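Local coordinates for protein WipB (Legionella pneumophila, PDB 5NNY) that acts as a translocated Ser/Thr phosphatase that targets the host lysosomal nutrient-sensing machinery, represented here by its phosphatase domain, at residues Ala13-Val23 and Tyr35-Thr43; Asp105-Gln113 and Glu177-Tyr186. All blocks are in the same frame, centred on the assembly; numbering follows the deposited sequence.

Contact 1. Residues Ala13-Val23 and Tyr35-Thr43; sequences ANALLFLNILV and YAKFAEIYT
Phe38, Tyr42 and Tyr35 turn their rings onto one side of helix 15-23. Leu19 CD2 lies over one face of the Phe38 ring, 3.8 Å from the ring centroid, in a CH-pi contact. The backbone N of Leu16, in the first turn of the helix, lies over the centre of one face of the Tyr42 ring. The amide of Asn14 runs nearly parallel to this ring, with planes 6° apart, and Asn14 OD1 comes obliquely to within 3.5 Å of Tyr42 CE2. The same oxygen caps the helix: Leu17 N donates to Asn14 OD1 over 2.9 Å, from above the carbonyl plane. Tyr35 is met at its edge by Asn20 and Val23. Its OH makes a short 2.5 Å hydrogen bond to Asn20 OD1, again from above the carbonyl plane. Tyr35 reaches this amide because its chi1 of -169° sets CG opposite the backbone N and sends the ring across. Leu16 of helix 15-23 is a knob among Tyr35, Phe38, Ala39 and Tyr42. Its CD2 rests 3.9 Å from Ala39 CB. Tyr35 in turn is a knob among Leu16, Leu19, Asn20 and Val23. Outside the pair, Tyr42 OH is hydrogen-bonded to Val103 N, and Phe38 meets the ring of Tyr75. The two helices run antiparallel, at 159°, and their mutual knobs-into-holes packing forms a helical hairpin beside the sheet of the phosphoesterase fold.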
# COMPACT_ATOMS: atom_id res chain seq x y z
N ALA A 13 -5.14 6.94 -1.56
CA ALA A 13 -5.94 6.27 -2.58
C ALA A 13 -6.38 7.21 -3.70
O ALA A 13 -7.42 6.99 -4.32
CB ALA A 13 -7.16 5.58 -1.96
N ASN A 14 -5.60 8.25 -3.97
CA ASN A 14 -5.94 9.21 -5.02
C ASN A 14 -5.32 8.69 -6.31
O ASN A 14 -4.12 8.83 -6.54
CB ASN A 14 -5.44 10.61 -4.65
CG ASN A 14 -5.81 11.68 -5.68
OD1 ASN A 14 -6.09 11.39 -6.84
ND2 ASN A 14 -5.80 12.94 -5.24
N ALA A 15 -6.16 8.08 -7.16
CA ALA A 15 -5.63 7.43 -8.36
C ALA A 15 -5.14 8.45 -9.37
O ALA A 15 -4.22 8.16 -10.14
CB ALA A 15 -6.69 6.50 -8.97
N LEU A 16 -5.72 9.66 -9.39
CA LEU A 16 -5.28 10.69 -10.32
C LEU A 16 -3.93 11.25 -9.91
O LEU A 16 -3.06 11.50 -10.75
CB LEU A 16 -6.30 11.83 -10.41
CG LEU A 16 -5.94 13.04 -11.29
CD1 LEU A 16 -5.65 12.69 -12.78
CD2 LEU A 16 -7.06 14.09 -11.21
N LEU A 17 -3.74 11.47 -8.61
CA LEU A 17 -2.43 11.84 -8.11
C LEU A 17 -1.39 10.80 -8.49
O LEU A 17 -0.31 11.15 -9.00
CB LEU A 17 -2.49 12.03 -6.59
CG LEU A 17 -1.18 12.26 -5.83
CD1 LEU A 17 -0.39 13.48 -6.34
CD2 LEU A 17 -1.46 12.37 -4.34
N PHE A 18 -1.70 9.51 -8.28
CA PHE A 18 -0.84 8.41 -8.71
C PHE A 18 -0.53 8.50 -10.20
O PHE A 18 0.64 8.44 -10.61
CB PHE A 18 -1.50 7.07 -8.37
CG PHE A 18 -0.57 5.87 -8.46
CD1 PHE A 18 0.79 5.99 -8.20
CD2 PHE A 18 -1.07 4.63 -8.78
CE1 PHE A 18 1.61 4.87 -8.28
CE2 PHE A 18 -0.25 3.51 -8.86
CZ PHE A 18 1.10 3.63 -8.61
N LEU A 19 -1.56 8.66 -11.04
CA LEU A 19 -1.33 8.84 -12.47
C LEU A 19 -0.42 10.02 -12.75
O LEU A 19 0.49 9.93 -13.58
CB LEU A 19 -2.67 9.03 -13.19
CG LEU A 19 -2.53 9.03 -14.72
CD1 LEU A 19 -2.48 7.61 -15.24
CD2 LEU A 19 -3.68 9.77 -15.39
N ASN A 20 -0.67 11.16 -12.10
CA ASN A 20 0.11 12.36 -12.37
C ASN A 20 1.59 12.13 -12.12
O ASN A 20 2.44 12.49 -12.95
CB ASN A 20 -0.41 13.52 -11.52
CG ASN A 20 -0.08 14.87 -12.10
OD1 ASN A 20 -0.02 15.04 -13.33
ND2 ASN A 20 0.11 15.86 -11.23
N ILE A 21 1.92 11.51 -10.98
CA ILE A 21 3.32 11.28 -10.65
C ILE A 21 3.95 10.33 -11.67
O ILE A 21 5.06 10.58 -12.16
CB ILE A 21 3.45 10.75 -9.22
CG1 ILE A 21 2.91 11.77 -8.22
CG2 ILE A 21 4.91 10.45 -8.89
CD1 ILE A 21 2.70 11.19 -6.82
N LEU A 22 3.23 9.26 -12.03
CA LEU A 22 3.74 8.30 -13.00
C LEU A 22 4.03 8.96 -14.35
O LEU A 22 5.00 8.61 -15.02
CB LEU A 22 2.75 7.15 -13.17
CG LEU A 22 2.61 6.19 -12.00
CD1 LEU A 22 1.36 5.33 -12.16
CD2 LEU A 22 3.86 5.31 -11.89
N VAL A 23 3.20 9.94 -14.75
CA VAL A 23 3.44 10.65 -16.01
C VAL A 23 4.62 11.61 -15.87
O VAL A 23 5.54 11.63 -16.71
CB VAL A 23 2.17 11.39 -16.46
CG1 VAL A 23 2.47 12.25 -17.68
CG2 VAL A 23 1.05 10.41 -16.76
N TYR A 35 -5.64 11.35 -20.57
CA TYR A 35 -5.45 11.92 -19.25
C TYR A 35 -6.68 12.72 -18.84
O TYR A 35 -7.16 12.60 -17.70
CB TYR A 35 -4.20 12.79 -19.29
CG TYR A 35 -3.71 13.27 -17.95
CD1 TYR A 35 -4.32 14.33 -17.30
CD2 TYR A 35 -2.59 12.70 -17.37
CE1 TYR A 35 -3.85 14.79 -16.10
CE2 TYR A 35 -2.11 13.15 -16.16
CZ TYR A 35 -2.75 14.19 -15.53
OH TYR A 35 -2.29 14.65 -14.33
N ALA A 36 -7.22 13.54 -19.75
CA ALA A 36 -8.37 14.35 -19.39
C ALA A 36 -9.57 13.47 -19.11
O ALA A 36 -10.34 13.73 -18.18
CB ALA A 36 -8.69 15.37 -20.49
N LYS A 37 -9.76 12.42 -19.92
CA LYS A 37 -10.82 11.46 -19.64
C LYS A 37 -10.64 10.83 -18.26
O LYS A 37 -11.61 10.67 -17.51
CB LYS A 37 -10.86 10.37 -20.71
CG LYS A 37 -11.54 10.75 -22.05
CD LYS A 37 -11.48 9.58 -23.05
CE LYS A 37 -12.31 9.80 -24.32
NZ LYS A 37 -11.78 10.91 -25.17
N PHE A 38 -9.40 10.46 -17.92
CA PHE A 38 -9.12 9.86 -16.61
C PHE A 38 -9.51 10.81 -15.48
O PHE A 38 -10.21 10.41 -14.53
CB PHE A 38 -7.63 9.50 -16.53
CG PHE A 38 -7.24 8.69 -15.32
CD1 PHE A 38 -7.24 9.23 -14.05
CD2 PHE A 38 -6.77 7.39 -15.49
CE1 PHE A 38 -6.83 8.49 -12.95
CE2 PHE A 38 -6.37 6.64 -14.42
CZ PHE A 38 -6.39 7.18 -13.14
N ALA A 39 -9.06 12.06 -15.56
CA ALA A 39 -9.39 13.04 -14.52
C ALA A 39 -10.90 13.26 -14.42
O ALA A 39 -11.44 13.41 -13.32
CB ALA A 39 -8.67 14.37 -14.78
N GLU A 40 -11.59 13.30 -15.57
CA GLU A 40 -13.05 13.43 -15.58
C GLU A 40 -13.73 12.28 -14.85
O GLU A 40 -14.67 12.50 -14.07
CB GLU A 40 -13.58 13.49 -17.02
CG GLU A 40 -15.05 13.92 -17.07
CD GLU A 40 -15.55 14.20 -18.46
OE1 GLU A 40 -14.72 14.30 -19.39
OE2 GLU A 40 -16.79 14.31 -18.60
N ILE A 41 -13.33 11.05 -15.14
CA ILE A 41 -13.91 9.90 -14.45
C ILE A 41 -13.60 9.98 -12.97
O ILE A 41 -14.48 9.77 -12.12
CB ILE A 41 -13.40 8.58 -15.07
CG1 ILE A 41 -14.07 8.33 -16.44
CG2 ILE A 41 -13.65 7.40 -14.12
CD1 ILE A 41 -13.46 7.16 -17.23
N TYR A 42 -12.35 10.32 -12.63
CA TYR A 42 -11.94 10.37 -11.23
C TYR A 42 -12.76 11.38 -10.44
O TYR A 42 -13.02 11.16 -9.25
CB TYR A 42 -10.43 10.68 -11.10
CG TYR A 42 -10.03 10.45 -9.67
CD1 TYR A 42 -9.94 9.15 -9.17
CD2 TYR A 42 -9.84 11.51 -8.79
CE1 TYR A 42 -9.64 8.91 -7.82
CE2 TYR A 42 -9.53 11.28 -7.44
CZ TYR A 42 -9.45 9.98 -6.97
OH TYR A 42 -9.15 9.73 -5.63
N THR A 43 -13.21 12.47 -11.06
CA THR A 43 -13.94 13.50 -10.33
C THR A 43 -15.41 13.55 -10.71
O THR A 43 -16.07 14.57 -10.50
CB THR A 43 -13.29 14.88 -10.51
OG1 THR A 43 -13.26 15.26 -11.89
CG2 THR A 43 -11.85 14.83 -10.00

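Contact 2. Residues Asp105-Gln113 and Glu177-Tyr186; sequences DYFILKLLQ and EVLNIYHQVY
Lys110 NZ is held by two side-chain oxygens, one from each helix. It makes a 3.0 Å salt bridge to Glu177 OE2, which it meets nearly along the C-O axis. It also donates to Gln113 OE1 over 2.6 Å, in the carbonyl plane of that amide. Bends at chi2 and chi3 curl the lysine chain, and its CG lies over one face of the Tyr106 ring. Glu177 OE1 sits at the edge of the same ring and accepts from Tyr106 OH at 2.8 Å, above the carboxylate plane. Ring and carboxylate are turned 77° apart. Each carboxylate oxygen therefore has its own donor, which should fix the rotation of the group and probably favours its charged form. Tyr106 OH is also hydrogen-bonded to Asn76 ND2.

Beyond this polar end the contact is mostly apolar. Ile181 points toward the opposite helix and crosses the Gln113 chain at about a right angle, with CG1 3.5 Å from Gln113 NE2. Its CG2 lies 4.0 Å from Leu109 CD2, while Leu109 CD1 meets Val178 CG1. Further along, Val185 CG1 packs against Leu112 CB. Leu112 CD1 touches the edge of the Tyr186 ring, 3.9 Å from Tyr186 CD1; the hydroxyl of that tyrosine is hydrogen-bonded to Glu97 OE1. A wider pi-type turn at 182-186 lets Ile181 O accept from both Val185 N and Tyr186 N. The helices cross at 40°, a buried helix-helix packing between two sheet-connecting helices of the calcineurin-like phosphoesterase fold.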
# COMPACT_ATOMS: atom_id res chain seq x y z
N ASP A 105 -10.94 1.95 -4.61
CA ASP A 105 -9.67 1.22 -4.69
C ASP A 105 -9.48 0.53 -6.02
O ASP A 105 -8.33 0.25 -6.39
CB ASP A 105 -9.56 0.19 -3.57
CG ASP A 105 -9.14 0.81 -2.26
OD1 ASP A 105 -8.59 1.94 -2.29
OD2 ASP A 105 -9.42 0.19 -1.19
N TYR A 106 -10.56 0.24 -6.75
CA TYR A 106 -10.44 -0.38 -8.06
C TYR A 106 -9.49 0.40 -8.97
O TYR A 106 -8.76 -0.19 -9.76
CB TYR A 106 -11.82 -0.46 -8.72
CG TYR A 106 -11.84 -1.31 -9.97
CD1 TYR A 106 -11.84 -2.69 -9.88
CD2 TYR A 106 -11.83 -0.73 -11.25
CE1 TYR A 106 -11.85 -3.48 -11.02
CE2 TYR A 106 -11.84 -1.51 -12.40
CZ TYR A 106 -11.85 -2.88 -12.27
OH TYR A 106 -11.87 -3.68 -13.39
N PHE A 107 -9.50 1.74 -8.87
CA PHE A 107 -8.74 2.56 -9.80
C PHE A 107 -7.24 2.32 -9.66
O PHE A 107 -6.53 2.10 -10.65
CB PHE A 107 -9.06 4.04 -9.60
CG PHE A 107 -10.46 4.45 -10.06
CD1 PHE A 107 -11.17 3.68 -10.99
CD2 PHE A 107 -11.01 5.63 -9.61
CE1 PHE A 107 -12.43 4.09 -11.42
CE2 PHE A 107 -12.26 6.06 -10.04
CZ PHE A 107 -12.98 5.29 -10.96
N ILE A 108 -6.74 2.33 -8.42
CA ILE A 108 -5.32 2.14 -8.19
C ILE A 108 -4.95 0.68 -8.37
O ILE A 108 -3.84 0.36 -8.82
CB ILE A 108 -4.91 2.69 -6.80
CG1 ILE A 108 -4.79 4.22 -6.91
CG2 ILE A 108 -3.61 2.07 -6.28
CD1 ILE A 108 -4.16 4.92 -5.75
N LEU A 109 -5.88 -0.24 -8.09
CA LEU A 109 -5.58 -1.66 -8.32
C LEU A 109 -5.31 -1.94 -9.79
O LEU A 109 -4.41 -2.72 -10.13
CB LEU A 109 -6.73 -2.53 -7.81
CG LEU A 109 -6.87 -2.69 -6.29
CD1 LEU A 109 -8.14 -3.48 -5.94
CD2 LEU A 109 -5.62 -3.37 -5.72
N LYS A 110 -6.09 -1.32 -10.68
CA LYS A 110 -5.88 -1.51 -12.11
C LYS A 110 -4.59 -0.86 -12.56
O LYS A 110 -3.93 -1.37 -13.48
CB LYS A 110 -7.05 -0.93 -12.91
CG LYS A 110 -8.34 -1.72 -12.79
CD LYS A 110 -8.13 -3.21 -13.04
CE LYS A 110 -8.46 -3.61 -14.48
NZ LYS A 110 -8.04 -5.02 -14.78
N LEU A 111 -4.22 0.27 -11.95
CA LEU A 111 -2.95 0.91 -12.28
C LEU A 111 -1.78 0.05 -11.87
O LEU A 111 -0.82 -0.12 -12.63
CB LEU A 111 -2.86 2.30 -11.62
CG LEU A 111 -3.56 3.40 -12.41
CD1 LEU A 111 -3.61 4.67 -11.61
CD2 LEU A 111 -2.86 3.66 -13.76
N LEU A 112 -1.82 -0.50 -10.65
CA LEU A 112 -0.78 -1.42 -10.21
C LEU A 112 -0.68 -2.62 -11.14
O LEU A 112 0.43 -3.07 -11.46
CB LEU A 112 -1.05 -1.89 -8.77
CG LEU A 112 -1.02 -0.81 -7.69
CD1 LEU A 112 -1.37 -1.38 -6.30
CD2 LEU A 112 0.36 -0.09 -7.67
N GLN A 113 -1.81 -3.17 -11.56
CA GLN A 113 -1.79 -4.33 -12.47
C GLN A 113 -1.10 -4.00 -13.79
O GLN A 113 -0.29 -4.79 -14.30
CB GLN A 113 -3.22 -4.80 -12.71
CG GLN A 113 -3.35 -6.07 -13.54
CD GLN A 113 -4.82 -6.46 -13.65
OE1 GLN A 113 -5.65 -5.61 -13.94
NE2 GLN A 113 -5.13 -7.73 -13.40
N GLU A 177 -11.77 -10.70 -9.61
CA GLU A 177 -10.82 -9.74 -10.18
C GLU A 177 -9.98 -9.10 -9.08
O GLU A 177 -8.75 -9.02 -9.18
CB GLU A 177 -11.54 -8.66 -10.98
CG GLU A 177 -10.62 -7.52 -11.40
CD GLU A 177 -11.12 -6.73 -12.61
OE1 GLU A 177 -12.33 -6.38 -12.67
OE2 GLU A 177 -10.28 -6.46 -13.51
N VAL A 178 -10.63 -8.64 -8.01
CA VAL A 178 -9.91 -7.98 -6.92
C VAL A 178 -8.91 -8.95 -6.30
O VAL A 178 -7.74 -8.60 -6.07
CB VAL A 178 -10.90 -7.45 -5.87
CG1 VAL A 178 -10.14 -6.85 -4.67
CG2 VAL A 178 -11.80 -6.41 -6.49
N LEU A 179 -9.36 -10.17 -6.01
CA LEU A 179 -8.49 -11.17 -5.40
C LEU A 179 -7.35 -11.56 -6.34
O LEU A 179 -6.22 -11.75 -5.88
CB LEU A 179 -9.29 -12.41 -4.99
CG LEU A 179 -10.22 -12.20 -3.79
CD1 LEU A 179 -11.26 -13.34 -3.69
CD2 LEU A 179 -9.39 -12.05 -2.49
N ASN A 180 -7.61 -11.67 -7.64
CA ASN A 180 -6.50 -11.97 -8.54
C ASN A 180 -5.43 -10.89 -8.48
O ASN A 180 -4.23 -11.19 -8.42
CB ASN A 180 -6.98 -12.15 -9.98
CG ASN A 180 -5.81 -12.33 -10.95
OD1 ASN A 180 -5.30 -13.44 -11.12
ND2 ASN A 180 -5.38 -11.25 -11.56
N ILE A 181 -5.84 -9.62 -8.49
CA ILE A 181 -4.86 -8.54 -8.42
C ILE A 181 -4.13 -8.58 -7.08
O ILE A 181 -2.92 -8.38 -7.00
CB ILE A 181 -5.54 -7.17 -8.67
CG1 ILE A 181 -6.14 -7.13 -10.08
CG2 ILE A 181 -4.56 -6.00 -8.50
CD1 ILE A 181 -6.86 -5.84 -10.39
N TYR A 182 -4.87 -8.87 -6.00
CA TYR A 182 -4.24 -9.00 -4.69
C TYR A 182 -3.11 -10.02 -4.71
O TYR A 182 -1.98 -9.72 -4.31
CB TYR A 182 -5.25 -9.41 -3.62
CG TYR A 182 -4.48 -9.66 -2.33
CD1 TYR A 182 -3.90 -8.61 -1.64
CD2 TYR A 182 -4.27 -10.95 -1.85
CE1 TYR A 182 -3.15 -8.82 -0.49
CE2 TYR A 182 -3.53 -11.17 -0.70
CZ TYR A 182 -2.97 -10.10 -0.03
OH TYR A 182 -2.24 -10.32 1.11
N HIS A 183 -3.40 -11.23 -5.16
CA HIS A 183 -2.44 -12.33 -5.11
C HIS A 183 -1.37 -12.21 -6.20
O HIS A 183 -0.20 -12.51 -5.96
CB HIS A 183 -3.18 -13.67 -5.24
CG HIS A 183 -4.01 -14.02 -4.03
ND1 HIS A 183 -3.45 -14.45 -2.85
CD2 HIS A 183 -5.35 -14.00 -3.84
CE1 HIS A 183 -4.41 -14.68 -1.97
NE2 HIS A 183 -5.57 -14.42 -2.55
N GLN A 184 -1.77 -11.80 -7.41
CA GLN A 184 -0.83 -11.80 -8.54
C GLN A 184 0.04 -10.56 -8.59
O GLN A 184 1.14 -10.59 -9.16
CB GLN A 184 -1.60 -11.93 -9.85
CG GLN A 184 -2.28 -13.26 -10.00
CD GLN A 184 -1.27 -14.38 -10.10
OE1 GLN A 184 -0.25 -14.26 -10.79
NE2 GLN A 184 -1.53 -15.48 -9.40
N VAL A 185 -0.43 -9.46 -8.02
CA VAL A 185 0.20 -8.16 -8.20
C VAL A 185 0.56 -7.55 -6.86
O VAL A 185 1.73 -7.28 -6.58
CB VAL A 185 -0.72 -7.21 -8.99
CG1 VAL A 185 -0.08 -5.83 -9.11
CG2 VAL A 185 -1.01 -7.81 -10.38
N TYR A 186 -0.45 -7.32 -6.03
CA TYR A 186 -0.24 -6.47 -4.86
C TYR A 186 0.69 -7.10 -3.83
O TYR A 186 1.68 -6.47 -3.41
CB TYR A 186 -1.60 -6.13 -4.22
CG TYR A 186 -1.47 -5.18 -3.04
CD1 TYR A 186 -1.42 -3.80 -3.25
CD2 TYR A 186 -1.44 -5.66 -1.72
CE1 TYR A 186 -1.31 -2.91 -2.18
CE2 TYR A 186 -1.33 -4.77 -0.65
CZ TYR A 186 -1.27 -3.40 -0.88
OH TYR A 186 -1.19 -2.52 0.18

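Overall arrangement
From the N terminus, the chain leaves edge strand 6-8 of the mixed sheet and enters helix 15-24. Contact 1 closes a short loop when helix 32-42 returns against it. The chain then passes helix 64-79 and strand 90-93. Helix 105-117 follows, and it links parallel strands 90-93 and 121-125 in a beta-alpha-beta crossover. Contact 2 closes a much longer loop when helix 175-186, which leads into strand 190-198, packs on helix 105-117. The two contacts are in series and do not cross. They touch through Ala15 and Tyr42 against Phe107, and Ala13 and Ala15 against Ile108. Helix 105-117 thus lies between the N-terminal hairpin and helix 175-186.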